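Local coordinates for E3 ubiquitin-protein ligase HERC2 (Homo sapiens, PDB 4L1M), which acts as a HECT-type E3 ubiquitin ligase, seen here through its first RCC1-like domain, a seven-bladed beta-propeller that probably serves in binding other proteins, at residues Val155-Cys160 with Val207-Cys212; Gly106-Ala111 with Thr163-Ile168; Glu171-Thr176 with Pro196-Gly201. One frame throughout, in Å; residues are numbered along the deposited sequence.

How the contacts relate
All three contacts involve the propeller blade made of strands 155-160, 164-169, 174-178 and 196-198. Contact 1 sets its innermost strand beside that of the next blade, 207-212, and contact 2 joins its second strand to the second strand of the preceding blade. Contact 3 pairs its two outer strands. Contact 1 has its centre about 10 Å from the centres of both others, while those of contacts 2 and 3 lie about 14 Å apart. The blade's own ladder couples them, probably through Val156 N to Ile168 O (2.8 Å) and Ala167 N to Tyr175 O (2.9 Å). A sulfate, probably from the crystallisation liquor, sits beside contact 2.

Contact 1. Residues Val155-Cys160 with Val207-Cys212; sequences VVHIAC and VIDVAC
Ala159 and Val210 meet where two propeller blades come together, each residue carried on the innermost strand of its own blade. The strands run almost parallel, their axes 6.1 Å apart at closest and 14° off one another, and no direct hydrogen bond joins them. They draw closer toward their C-terminal ends. There the packing is tight and buried: the CB of Ala159 rests on CG1 of Val210 at 4.0 Å and faces SG of Cys212 at 4.4 Å. Val210 offers that methyl because CG1 sits between its backbone N and carbonyl carbon. Beyond this pair, CB of Cys212 lies against O of Cys160. A water links the backbones at this end, donating to Cys160 O at 2.8 Å and accepting from Cys212 N at 2.9 Å.

Toward the N-terminal ends the strands spread, and Val156 and Ile208 are exposed to solvent. Each is the first residue of a classic beta bulge, completed by His157 in one strand and Asp209 in the other. The partly exposed His157 ring swings across with CG anti to N (chi1 -159°). Its CE1 comes 3.6 Å from OD1 of Asp209, with the ring and carboxylate planes 86° apart. Asp209 also reaches onward, since its OD2 takes a hydrogen bond from Val264 N in the following blade.

Between these two innermost strands the join thus rests on small apolar groups and one bridging water, while the acidic group beside the histidine ring would probably stabilise positive charge on it, without a direct hydrogen bond between the two.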
ATOM      1  N   VAL A 155      -7.432  -8.434 -14.722  1.00 50.96           N
ATOM      2  CA  VAL A 155      -6.691  -7.736 -13.677  1.00 46.47           C
ATOM      3  C   VAL A 155      -6.440  -8.685 -12.511  1.00 45.44           C
ATOM      4  O   VAL A 155      -7.352  -9.375 -12.074  1.00 45.47           O
ATOM      5  CB  VAL A 155      -7.484  -6.521 -13.162  1.00 43.71           C
ATOM      6  CG1 VAL A 155      -6.815  -5.905 -11.946  1.00 41.14           C
ATOM      7  CG2 VAL A 155      -7.645  -5.506 -14.270  1.00 44.35           C
ATOM      8  N   VAL A 156      -5.217  -8.692 -11.992  1.00 44.09           N
ATOM      9  CA  VAL A 156      -4.883  -9.490 -10.816  1.00 43.69           C
ATOM     10  C   VAL A 156      -4.314  -8.695  -9.650  1.00 43.44           C
ATOM     11  O   VAL A 156      -4.198  -9.233  -8.576  1.00 44.93           O
ATOM     12  CB  VAL A 156      -3.893 -10.611 -11.163  1.00 45.20           C
ATOM     13  CG1 VAL A 156      -4.531 -11.589 -12.151  1.00 47.65           C
ATOM     14  CG2 VAL A 156      -2.580 -10.053 -11.725  1.00 43.98           C
ATOM     15  N   HIS A 157      -3.912  -7.449  -9.855  1.00 44.55           N
ATOM     16  CA  HIS A 157      -3.465  -6.599  -8.764  1.00 46.60           C
ATOM     17  C   HIS A 157      -4.060  -5.195  -8.892  1.00 43.03           C
ATOM     18  O   HIS A 157      -4.327  -4.737  -9.984  1.00 40.53           O
ATOM     19  CB  HIS A 157      -1.956  -6.539  -8.726  1.00 53.54           C
ATOM     20  CG  HIS A 157      -1.428  -6.116  -7.398  1.00 65.53           C
ATOM     21  ND1 HIS A 157      -1.124  -4.805  -7.067  1.00 74.32           N
ATOM     22  CD2 HIS A 157      -1.208  -6.845  -6.282  1.00 73.75           C
ATOM     23  CE1 HIS A 157      -0.717  -4.761  -5.807  1.00 77.38           C
ATOM     24  NE2 HIS A 157      -0.761  -5.986  -5.310  1.00 77.52           N
ATOM     25  N   ILE A 158      -4.299  -4.543  -7.762  1.00 40.84           N
ATOM     26  CA  ILE A 158      -4.808  -3.174  -7.747  1.00 39.89           C
ATOM     27  C   ILE A 158      -4.065  -2.301  -6.718  1.00 38.69           C
ATOM     28  O   ILE A 158      -3.535  -2.799  -5.712  1.00 36.26           O
ATOM     29  CB  ILE A 158      -6.311  -3.113  -7.438  1.00 39.52           C
ATOM     30  CG1 ILE A 158      -6.652  -3.972  -6.232  1.00 40.07           C
ATOM     31  CG2 ILE A 158      -7.102  -3.551  -8.647  1.00 41.44           C
ATOM     32  CD1 ILE A 158      -8.035  -3.714  -5.660  1.00 40.62           C
ATOM     33  N   ALA A 159      -4.006  -1.004  -6.991  1.00 37.78           N
ATOM     34  CA  ALA A 159      -3.280  -0.115  -6.124  1.00 37.97           C
ATOM     35  C   ALA A 159      -3.851   1.270  -6.242  1.00 40.33           C
ATOM     36  O   ALA A 159      -4.353   1.636  -7.284  1.00 44.22           O
ATOM     37  CB  ALA A 159      -1.812  -0.114  -6.499  1.00 37.56           C
ATOM     38  N   CYS A 160      -3.735   2.045  -5.164  1.00 40.52           N
ATOM     39  CA  CYS A 160      -4.120   3.432  -5.154  1.00 38.41           C
ATOM     40  C   CYS A 160      -2.975   4.336  -4.718  1.00 38.57           C
ATOM     41  O   CYS A 160      -2.164   3.983  -3.845  1.00 37.11           O
ATOM     42  CB  CYS A 160      -5.254   3.641  -4.175  1.00 39.22           C
ATOM     43  SG  CYS A 160      -6.791   2.844  -4.641  1.00 39.71           S
ATOM     44  N   VAL A 207       5.078  -6.946 -15.560  1.00 50.98           N
ATOM     45  CA  VAL A 207       5.012  -6.239 -14.288  1.00 48.40           C
ATOM     46  C   VAL A 207       4.325  -7.133 -13.273  1.00 47.27           C
ATOM     47  O   VAL A 207       3.289  -7.723 -13.580  1.00 47.09           O
ATOM     48  CB  VAL A 207       4.216  -4.916 -14.417  1.00 47.00           C
ATOM     49  CG1 VAL A 207       4.091  -4.210 -13.076  1.00 44.53           C
ATOM     50  CG2 VAL A 207       4.876  -3.989 -15.421  1.00 47.16           C
ATOM     51  N   ILE A 208       4.883  -7.212 -12.062  1.00 46.03           N
ATOM     52  CA  ILE A 208       4.294  -8.048 -10.992  1.00 46.54           C
ATOM     53  C   ILE A 208       3.910  -7.308  -9.712  1.00 45.10           C
ATOM     54  O   ILE A 208       3.168  -7.846  -8.894  1.00 45.04           O
ATOM     55  CB  ILE A 208       5.206  -9.226 -10.603  1.00 47.28           C
ATOM     56  CG1 ILE A 208       6.499  -8.720  -9.936  1.00 46.55           C
ATOM     57  CG2 ILE A 208       5.476 -10.095 -11.832  1.00 49.02           C
ATOM     58  CD1 ILE A 208       7.390  -9.835  -9.419  1.00 47.90           C
ATOM     59  N   ASP A 209       4.436  -6.113  -9.509  1.00 44.35           N
ATOM     60  CA  ASP A 209       3.992  -5.280  -8.410  1.00 43.38           C
ATOM     61  C   ASP A 209       4.074  -3.818  -8.806  1.00 41.57           C
ATOM     62  O   ASP A 209       4.843  -3.446  -9.702  1.00 41.26           O
ATOM     63  CB  ASP A 209       4.820  -5.545  -7.155  1.00 45.11           C
ATOM     64  CG  ASP A 209       4.151  -5.028  -5.900  1.00 46.52           C
ATOM     65  OD1 ASP A 209       2.882  -5.049  -5.811  1.00 47.50           O
ATOM     66  OD2 ASP A 209       4.895  -4.587  -4.991  1.00 48.56           O
ATOM     67  N   VAL A 210       3.275  -3.001  -8.137  1.00 39.92           N
ATOM     68  CA  VAL A 210       3.260  -1.565  -8.342  1.00 39.69           C
ATOM     69  C   VAL A 210       2.835  -0.899  -7.043  1.00 38.86           C
ATOM     70  O   VAL A 210       2.006  -1.431  -6.329  1.00 40.62           O
ATOM     71  CB  VAL A 210       2.308  -1.168  -9.501  1.00 40.24           C
ATOM     72  CG1 VAL A 210       0.870  -1.452  -9.158  1.00 40.11           C
ATOM     73  CG2 VAL A 210       2.469   0.303  -9.864  1.00 40.94           C
ATOM     74  N   ALA A 211       3.399   0.269  -6.740  1.00 38.86           N
ATOM     75  CA  ALA A 211       2.989   1.055  -5.571  1.00 37.41           C
ATOM     76  C   ALA A 211       2.924   2.562  -5.924  1.00 38.57           C
ATOM     77  O   ALA A 211       3.747   3.076  -6.703  1.00 38.28           O
ATOM     78  CB  ALA A 211       3.924   0.813  -4.406  1.00 36.74           C
ATOM     79  N   CYS A 212       1.929   3.246  -5.355  1.00 37.44           N
ATOM     80  CA  CYS A 212       1.662   4.619  -5.657  1.00 37.16           C
ATOM     81  C   CYS A 212       1.867   5.525  -4.442  1.00 37.21           C
ATOM     82  O   CYS A 212       1.580   5.134  -3.333  1.00 36.94           O
ATOM     83  CB  CYS A 212       0.245   4.738  -6.141  1.00 38.19           C
ATOM     84  SG  CYS A 212      -0.095   3.738  -7.588  1.00 42.45           S
TER
HETATM   85  O   HOH W   1      -0.285   1.945  -3.924  1.00 37.37           O

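Contact 2. Residues Gly106-Ala111 with Thr163-Ile168; sequences GHHYLA and TYSAAI. With SO4 (sulfate ion), chain G.
Strand 108-111 and strand 164-168 run side by side in the same direction, 12° apart, but in different blades. Their axes stay 9.0 Å from each other, too far for backbone pairing, and the nearest CA atoms are those of Leu110 and Ser165. Side chains therefore span the gap. CG of His108 sits between its backbone N and carbonyl carbon (chi1 77°), which carries the ring toward Ser165, and NE2 gives its hydrogen to Ser165 OG at 2.9 Å, an oxygen only 10° out of the ring plane. The same N-H leans weakly on Tyr164 O at 3.2 Å, so one donor is shared between a hydroxyl and a carbonyl. Ser165 OG in turn bonds to Arg128 O, which helps fix its rotation. Further along, Leu110 lays CD1 4.0 Å from Ala166 O.

Tyr109, whose CB points away from the other strand, donates from OH to sulfate O4 at 3.1 Å; His107 ND1 donates weakly to O2, and Arg64 NE is a third partner of the ion.

Strand 155-160 helps pack the join: Cys160 touches both His108 and Leu110, and Ile158 also packs on Leu110. Ser165 also touches Trp177 of strand 174-178.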
ATOM      1  N   GLY A 106      -5.325   8.948   1.077  1.00 45.82           N
ATOM      2  CA  GLY A 106      -6.349   8.986   0.015  1.00 43.60           C
ATOM      3  C   GLY A 106      -7.805   8.880   0.460  1.00 43.75           C
ATOM      4  O   GLY A 106      -8.094   8.596   1.621  1.00 45.37           O
ATOM      5  N   HIS A 107      -8.702   9.101  -0.495  1.00 42.43           N
ATOM      6  CA  HIS A 107     -10.155   9.159  -0.287  1.00 44.90           C
ATOM      7  C   HIS A 107     -10.886   8.400  -1.401  1.00 43.33           C
ATOM      8  O   HIS A 107     -11.994   8.779  -1.795  1.00 47.38           O
ATOM      9  CB  HIS A 107     -10.653  10.645  -0.276  1.00 47.20           C
ATOM     10  CG  HIS A 107      -9.980  11.487   0.756  1.00 50.40           C
ATOM     11  ND1 HIS A 107     -10.549  11.747   1.987  1.00 53.14           N
ATOM     12  CD2 HIS A 107      -8.753  12.069   0.776  1.00 50.60           C
ATOM     13  CE1 HIS A 107      -9.711  12.468   2.715  1.00 54.71           C
ATOM     14  NE2 HIS A 107      -8.610  12.671   2.007  1.00 53.00           N
ATOM     15  N   HIS A 108     -10.249   7.388  -1.961  1.00 39.89           N
ATOM     16  CA  HIS A 108     -10.911   6.552  -2.923  1.00 40.90           C
ATOM     17  C   HIS A 108     -10.450   5.129  -2.758  1.00 40.41           C
ATOM     18  O   HIS A 108      -9.415   4.887  -2.167  1.00 41.68           O
ATOM     19  CB  HIS A 108     -10.749   7.064  -4.352  1.00 40.72           C
ATOM     20  CG  HIS A 108      -9.412   6.784  -4.965  1.00 40.75           C
ATOM     21  ND1 HIS A 108      -8.249   7.358  -4.501  1.00 40.41           N
ATOM     22  CD2 HIS A 108      -9.066   6.052  -6.051  1.00 40.13           C
ATOM     23  CE1 HIS A 108      -7.240   6.973  -5.261  1.00 39.55           C
ATOM     24  NE2 HIS A 108      -7.709   6.180  -6.209  1.00 39.91           N
ATOM     25  N   TYR A 109     -11.246   4.200  -3.273  1.00 40.44           N
ATOM     26  CA  TYR A 109     -11.076   2.791  -2.985  1.00 41.77           C
ATOM     27  C   TYR A 109     -11.187   2.019  -4.281  1.00 42.51           C
ATOM     28  O   TYR A 109     -11.929   2.429  -5.179  1.00 44.98           O
ATOM     29  CB  TYR A 109     -12.158   2.351  -2.000  1.00 42.62           C
ATOM     30  CG  TYR A 109     -12.336   3.364  -0.899  1.00 44.95           C
ATOM     31  CD1 TYR A 109     -11.561   3.323   0.245  1.00 44.83           C
ATOM     32  CD2 TYR A 109     -13.226   4.412  -1.049  1.00 48.25           C
ATOM     33  CE1 TYR A 109     -11.693   4.272   1.240  1.00 46.79           C
ATOM     34  CE2 TYR A 109     -13.368   5.372  -0.075  1.00 49.75           C
ATOM     35  CZ  TYR A 109     -12.601   5.304   1.076  1.00 50.32           C
ATOM     36  OH  TYR A 109     -12.753   6.294   2.042  1.00 51.88           O
ATOM     37  N   LEU A 110     -10.450   0.914  -4.367  1.00 40.74           N
ATOM     38  CA  LEU A 110     -10.645  -0.092  -5.403  1.00 41.14           C
ATOM     39  C   LEU A 110     -10.933  -1.467  -4.791  1.00 39.48           C
ATOM     40  O   LEU A 110     -10.424  -1.805  -3.723  1.00 36.28           O
ATOM     41  CB  LEU A 110      -9.388  -0.231  -6.238  1.00 41.69           C
ATOM     42  CG  LEU A 110      -8.907   1.000  -6.960  1.00 42.78           C
ATOM     43  CD1 LEU A 110      -7.675   0.624  -7.770  1.00 44.07           C
ATOM     44  CD2 LEU A 110      -9.962   1.561  -7.885  1.00 44.30           C
ATOM     45  N   ALA A 111     -11.721  -2.257  -5.505  1.00 39.53           N
ATOM     46  CA  ALA A 111     -11.975  -3.612  -5.123  1.00 40.57           C
ATOM     47  C   ALA A 111     -11.935  -4.502  -6.347  1.00 42.87           C
ATOM     48  O   ALA A 111     -12.410  -4.111  -7.410  1.00 44.50           O
ATOM     49  CB  ALA A 111     -13.321  -3.706  -4.444  1.00 41.40           C
ATOM     50  N   THR A 163      -4.053  10.432  -5.286  1.00 38.46           N
ATOM     51  CA  THR A 163      -4.902  11.007  -6.322  1.00 39.64           C
ATOM     52  C   THR A 163      -4.947  10.228  -7.637  1.00 38.84           C
ATOM     53  O   THR A 163      -5.409  10.754  -8.652  1.00 40.18           O
ATOM     54  CB  THR A 163      -4.446  12.446  -6.639  1.00 40.05           C
ATOM     55  OG1 THR A 163      -3.107  12.417  -7.128  1.00 37.57           O
ATOM     56  CG2 THR A 163      -4.533  13.326  -5.394  1.00 39.18           C
ATOM     57  N   TYR A 164      -4.450   8.997  -7.634  1.00 38.00           N
ATOM     58  CA  TYR A 164      -4.433   8.187  -8.841  1.00 37.74           C
ATOM     59  C   TYR A 164      -4.567   6.720  -8.502  1.00 36.97           C
ATOM     60  O   TYR A 164      -4.751   6.376  -7.336  1.00 36.57           O
ATOM     61  CB  TYR A 164      -3.195   8.476  -9.693  1.00 37.91           C
ATOM     62  CG  TYR A 164      -1.845   8.144  -9.105  1.00 38.14           C
ATOM     63  CD1 TYR A 164      -1.379   8.758  -7.942  1.00 37.68           C
ATOM     64  CD2 TYR A 164      -0.984   7.286  -9.771  1.00 38.38           C
ATOM     65  CE1 TYR A 164      -0.116   8.465  -7.433  1.00 38.71           C
ATOM     66  CE2 TYR A 164       0.272   6.999  -9.268  1.00 38.19           C
ATOM     67  CZ  TYR A 164       0.705   7.583  -8.106  1.00 38.31           C
ATOM     68  OH  TYR A 164       1.973   7.279  -7.631  1.00 38.18           O
ATOM     69  N   SER A 165      -4.521   5.870  -9.530  1.00 36.88           N
ATOM     70  CA  SER A 165      -4.829   4.467  -9.388  1.00 35.89           C
ATOM     71  C   SER A 165      -3.983   3.637 -10.371  1.00 37.09           C
ATOM     72  O   SER A 165      -3.497   4.154 -11.390  1.00 35.88           O
ATOM     73  CB  SER A 165      -6.322   4.242  -9.669  1.00 36.74           C
ATOM     74  OG  SER A 165      -7.146   4.987  -8.784  1.00 36.69           O
ATOM     75  N   ALA A 166      -3.812   2.352 -10.069  1.00 36.27           N
ATOM     76  CA  ALA A 166      -3.170   1.456 -11.015  1.00 38.06           C
ATOM     77  C   ALA A 166      -3.752   0.048 -10.949  1.00 40.36           C
ATOM     78  O   ALA A 166      -4.459  -0.314  -9.984  1.00 40.70           O
ATOM     79  CB  ALA A 166      -1.671   1.419 -10.785  1.00 36.98           C
ATOM     80  N   ALA A 167      -3.460  -0.739 -11.986  1.00 39.04           N
ATOM     81  CA  ALA A 167      -3.801  -2.126 -11.969  1.00 40.15           C
ATOM     82  C   ALA A 167      -2.900  -2.927 -12.883  1.00 40.65           C
ATOM     83  O   ALA A 167      -2.388  -2.419 -13.860  1.00 42.57           O
ATOM     84  CB  ALA A 167      -5.255  -2.303 -12.363  1.00 42.44           C
ATOM     85  N   ILE A 168      -2.719  -4.193 -12.558  1.00 41.54           N
ATOM     86  CA  ILE A 168      -1.856  -5.085 -13.324  1.00 43.54           C
ATOM     87  C   ILE A 168      -2.701  -6.256 -13.855  1.00 45.38           C
ATOM     88  O   ILE A 168      -3.507  -6.823 -13.116  1.00 44.54           O
ATOM     89  CB  ILE A 168      -0.700  -5.609 -12.434  1.00 43.67           C
ATOM     90  CG1 ILE A 168       0.108  -4.441 -11.866  1.00 42.48           C
ATOM     91  CG2 ILE A 168       0.244  -6.495 -13.224  1.00 46.20           C
ATOM     92  CD1 ILE A 168       1.086  -4.831 -10.775  1.00 41.95           C
TER
HETATM   93  S   SO4 G 804     -13.565   9.687   3.282  1.00115.21           S
HETATM   94  O1  SO4 G 804     -14.522   9.226   4.316  1.00104.72           O
HETATM   95  O2  SO4 G 804     -13.547  11.176   3.280  1.00 97.51           O
HETATM   96  O3  SO4 G 804     -12.207   9.156   3.601  1.00121.89           O
HETATM   97  O4  SO4 G 804     -13.960   9.163   1.940  1.00101.88           O

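Contact 3. Residues Glu171-Thr176 with Pro196-Gly201; sequences EGELYT and PMLVAG
Tyr175 and Leu198 form an antiparallel, non-hydrogen-bonded pair between strand 174-176 and the short strand 196-198, the two short axes running at 137° to each other.

Three backbone hydrogen bonds hold the strands together. Thr176 and Met197 exchange two as a hydrogen-bonded pair: Thr176 N gives to Met197 O at 3.1 Å, and Met197 N to Thr176 O at 3.0 Å. Just past the strand end, Val199 N donates to Leu174 O over 2.8 Å, approaching almost head-on to the carbonyl (C=O...N 169°). A CA-H...O contact from Tyr175 to Met197 O supplements them.

Side-chain polar bonding is sparse. Tyr175 OH donates to Glu173 OE1 at 2.8 Å, meeting the carboxylate from above its plane (46° out of it) and tethering the far end of the ring to the residue just before its strand. Thr176 OG1 turns instead to Leu185 O.

Apolar contacts divide between the two faces of the ladder. On the Tyr175 side, Leu198 brings CD1 over one face of the phenol ring, 4.0 Å above the plane and offset toward the rim. That methyl also touches Glu173 CB at 3.7 Å, so it sits in the corner formed by the ring and the glutamate stem, while Pro196 CB packs on Tyr175 CB. On the Thr176 side, Leu174 and Val199 lie next to each other pointing the same way, CG to CG2 at 3.9 Å. Placed anti to its carbonyl carbon, Val199 CG2 meets the Leu174 side chain and also brushes the polar OG1 of Thr176. Leu174 continues inward onto Val207 and Val210 of the next blade.

This is the outer rim of a four-stranded antiparallel propeller blade, the short fourth strand closing the sheet before the chain crosses to the innermost strand of the next blade, as in RCC1-type beta-propellers.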
ATOM      1  N   GLU A 171      -1.222 -11.042 -17.859  1.00 57.02           N
ATOM      2  CA  GLU A 171      -0.096 -10.944 -18.850  1.00 59.73           C
ATOM      3  C   GLU A 171       1.083 -10.065 -18.388  1.00 56.71           C
ATOM      4  O   GLU A 171       2.149 -10.148 -18.968  1.00 55.54           O
ATOM      5  CB  GLU A 171      -0.565 -10.297 -20.153  1.00 63.13           C
ATOM      6  CG  GLU A 171      -1.325 -11.179 -21.096  1.00 69.64           C
ATOM      7  CD  GLU A 171      -1.793 -10.433 -22.349  1.00 74.68           C
ATOM      8  OE1 GLU A 171      -2.194 -11.115 -23.327  1.00 82.88           O
ATOM      9  OE2 GLU A 171      -1.778  -9.179 -22.360  1.00 72.05           O
ATOM     10  N   GLY A 172       0.858  -9.156 -17.429  1.00 52.77           N
ATOM     11  CA  GLY A 172       1.908  -8.249 -16.975  1.00 50.88           C
ATOM     12  C   GLY A 172       1.859  -6.825 -17.530  1.00 48.63           C
ATOM     13  O   GLY A 172       2.844  -6.103 -17.461  1.00 48.18           O
ATOM     14  N   GLU A 173       0.724  -6.409 -18.073  1.00 47.95           N
ATOM     15  CA  GLU A 173       0.532  -4.996 -18.432  1.00 46.42           C
ATOM     16  C   GLU A 173       0.172  -4.181 -17.207  1.00 43.11           C
ATOM     17  O   GLU A 173      -0.538  -4.658 -16.333  1.00 44.65           O
ATOM     18  CB  GLU A 173      -0.584  -4.839 -19.457  1.00 48.32           C
ATOM     19  CG  GLU A 173      -0.290  -5.467 -20.807  1.00 51.17           C
ATOM     20  CD  GLU A 173      -1.418  -5.242 -21.810  1.00 53.05           C
ATOM     21  OE1 GLU A 173      -2.599  -5.149 -21.384  1.00 51.40           O
ATOM     22  OE2 GLU A 173      -1.103  -5.160 -23.024  1.00 54.72           O
ATOM     23  N   LEU A 174       0.643  -2.945 -17.167  1.00 40.74           N
ATOM     24  CA  LEU A 174       0.355  -2.013 -16.088  1.00 37.72           C
ATOM     25  C   LEU A 174      -0.467  -0.847 -16.630  1.00 37.58           C
ATOM     26  O   LEU A 174      -0.085  -0.236 -17.609  1.00 37.08           O
ATOM     27  CB  LEU A 174       1.652  -1.479 -15.495  1.00 36.13           C
ATOM     28  CG  LEU A 174       1.450  -0.357 -14.482  1.00 34.53           C
ATOM     29  CD1 LEU A 174       0.641  -0.857 -13.299  1.00 33.94           C
ATOM     30  CD2 LEU A 174       2.773   0.215 -14.017  1.00 33.35           C
ATOM     31  N   TYR A 175      -1.594  -0.558 -15.976  1.00 37.75           N
ATOM     32  CA  TYR A 175      -2.500   0.529 -16.349  1.00 37.93           C
ATOM     33  C   TYR A 175      -2.500   1.502 -15.204  1.00 37.22           C
ATOM     34  O   TYR A 175      -2.527   1.080 -14.063  1.00 35.93           O
ATOM     35  CB  TYR A 175      -3.931  -0.001 -16.598  1.00 38.87           C
ATOM     36  CG  TYR A 175      -4.042  -0.788 -17.890  1.00 40.60           C
ATOM     37  CD1 TYR A 175      -3.687  -2.122 -17.941  1.00 41.23           C
ATOM     38  CD2 TYR A 175      -4.457  -0.179 -19.059  1.00 42.10           C
ATOM     39  CE1 TYR A 175      -3.766  -2.836 -19.117  1.00 43.37           C
ATOM     40  CE2 TYR A 175      -4.523  -0.872 -20.246  1.00 43.85           C
ATOM     41  CZ  TYR A 175      -4.180  -2.205 -20.279  1.00 44.95           C
ATOM     42  OH  TYR A 175      -4.260  -2.912 -21.477  1.00 45.84           O
ATOM     43  N   THR A 176      -2.436   2.796 -15.506  1.00 38.15           N
ATOM     44  CA  THR A 176      -2.552   3.822 -14.488  1.00 38.28           C
ATOM     45  C   THR A 176      -3.583   4.846 -14.926  1.00 40.60           C
ATOM     46  O   THR A 176      -3.893   4.943 -16.109  1.00 43.59           O
ATOM     47  CB  THR A 176      -1.228   4.549 -14.274  1.00 38.65           C
ATOM     48  OG1 THR A 176      -0.689   4.932 -15.544  1.00 38.82           O
ATOM     49  CG2 THR A 176      -0.225   3.647 -13.556  1.00 37.65           C
ATOM     50  N   PRO A 196      -8.450   4.017 -17.605  1.00 45.37           N
ATOM     51  CA  PRO A 196      -7.150   3.342 -17.444  1.00 44.59           C
ATOM     52  C   PRO A 196      -6.324   3.334 -18.717  1.00 45.07           C
ATOM     53  O   PRO A 196      -6.861   3.097 -19.787  1.00 46.46           O
ATOM     54  CB  PRO A 196      -7.544   1.916 -17.053  1.00 44.28           C
ATOM     55  CG  PRO A 196      -8.864   2.070 -16.394  1.00 44.39           C
ATOM     56  CD  PRO A 196      -9.564   3.182 -17.127  1.00 45.84           C
ATOM     57  N   MET A 197      -5.038   3.626 -18.597  1.00 44.99           N
ATOM     58  CA  MET A 197      -4.173   3.720 -19.761  1.00 47.78           C
ATOM     59  C   MET A 197      -2.905   2.903 -19.581  1.00 44.76           C
ATOM     60  O   MET A 197      -2.243   2.990 -18.556  1.00 42.72           O
ATOM     61  CB  MET A 197      -3.834   5.176 -20.061  1.00 51.20           C
ATOM     62  CG  MET A 197      -3.107   5.384 -21.391  1.00 56.72           C
ATOM     63  SD  MET A 197      -2.989   7.147 -21.747  1.00 65.66           S
ATOM     64  CE  MET A 197      -1.542   7.188 -22.850  1.00 69.96           C
ATOM     65  N   LEU A 198      -2.587   2.125 -20.611  1.00 45.36           N
ATOM     66  CA  LEU A 198      -1.418   1.276 -20.639  1.00 45.46           C
ATOM     67  C   LEU A 198      -0.157   2.072 -20.430  1.00 43.83           C
ATOM     68  O   LEU A 198       0.032   3.105 -21.058  1.00 44.74           O
ATOM     69  CB  LEU A 198      -1.326   0.565 -21.988  1.00 48.72           C
ATOM     70  CG  LEU A 198      -0.158  -0.433 -22.163  1.00 50.35           C
ATOM     71  CD1 LEU A 198      -0.282  -1.590 -21.177  1.00 49.99           C
ATOM     72  CD2 LEU A 198      -0.100  -0.972 -23.576  1.00 52.36           C
ATOM     73  N   VAL A 199       0.710   1.596 -19.545  1.00 42.09           N
ATOM     74  CA  VAL A 199       2.039   2.177 -19.424  1.00 42.02           C
ATOM     75  C   VAL A 199       2.941   1.559 -20.519  1.00 44.14           C
ATOM     76  O   VAL A 199       3.607   0.539 -20.310  1.00 45.54           O
ATOM     77  CB  VAL A 199       2.628   2.004 -18.006  1.00 39.60           C
ATOM     78  CG1 VAL A 199       3.992   2.659 -17.902  1.00 39.48           C
ATOM     79  CG2 VAL A 199       1.713   2.629 -16.984  1.00 37.83           C
ATOM     80  N   ALA A 200       2.975   2.207 -21.677  1.00 45.63           N
ATOM     81  CA  ALA A 200       3.785   1.736 -22.823  1.00 48.40           C
ATOM     82  C   ALA A 200       5.265   1.461 -22.508  1.00 48.77           C
ATOM     83  O   ALA A 200       5.847   0.554 -23.057  1.00 50.30           O
ATOM     84  CB  ALA A 200       3.688   2.735 -23.979  1.00 48.89           C
ATOM     85  N   GLY A 201       5.865   2.264 -21.641  1.00 48.63           N
ATOM     86  CA  GLY A 201       7.281   2.121 -21.331  1.00 49.79           C
ATOM     87  C   GLY A 201       7.700   0.777 -20.762  1.00 50.55           C
ATOM     88  O   GLY A 201       8.883   0.438 -20.782  1.00 50.89           O
TER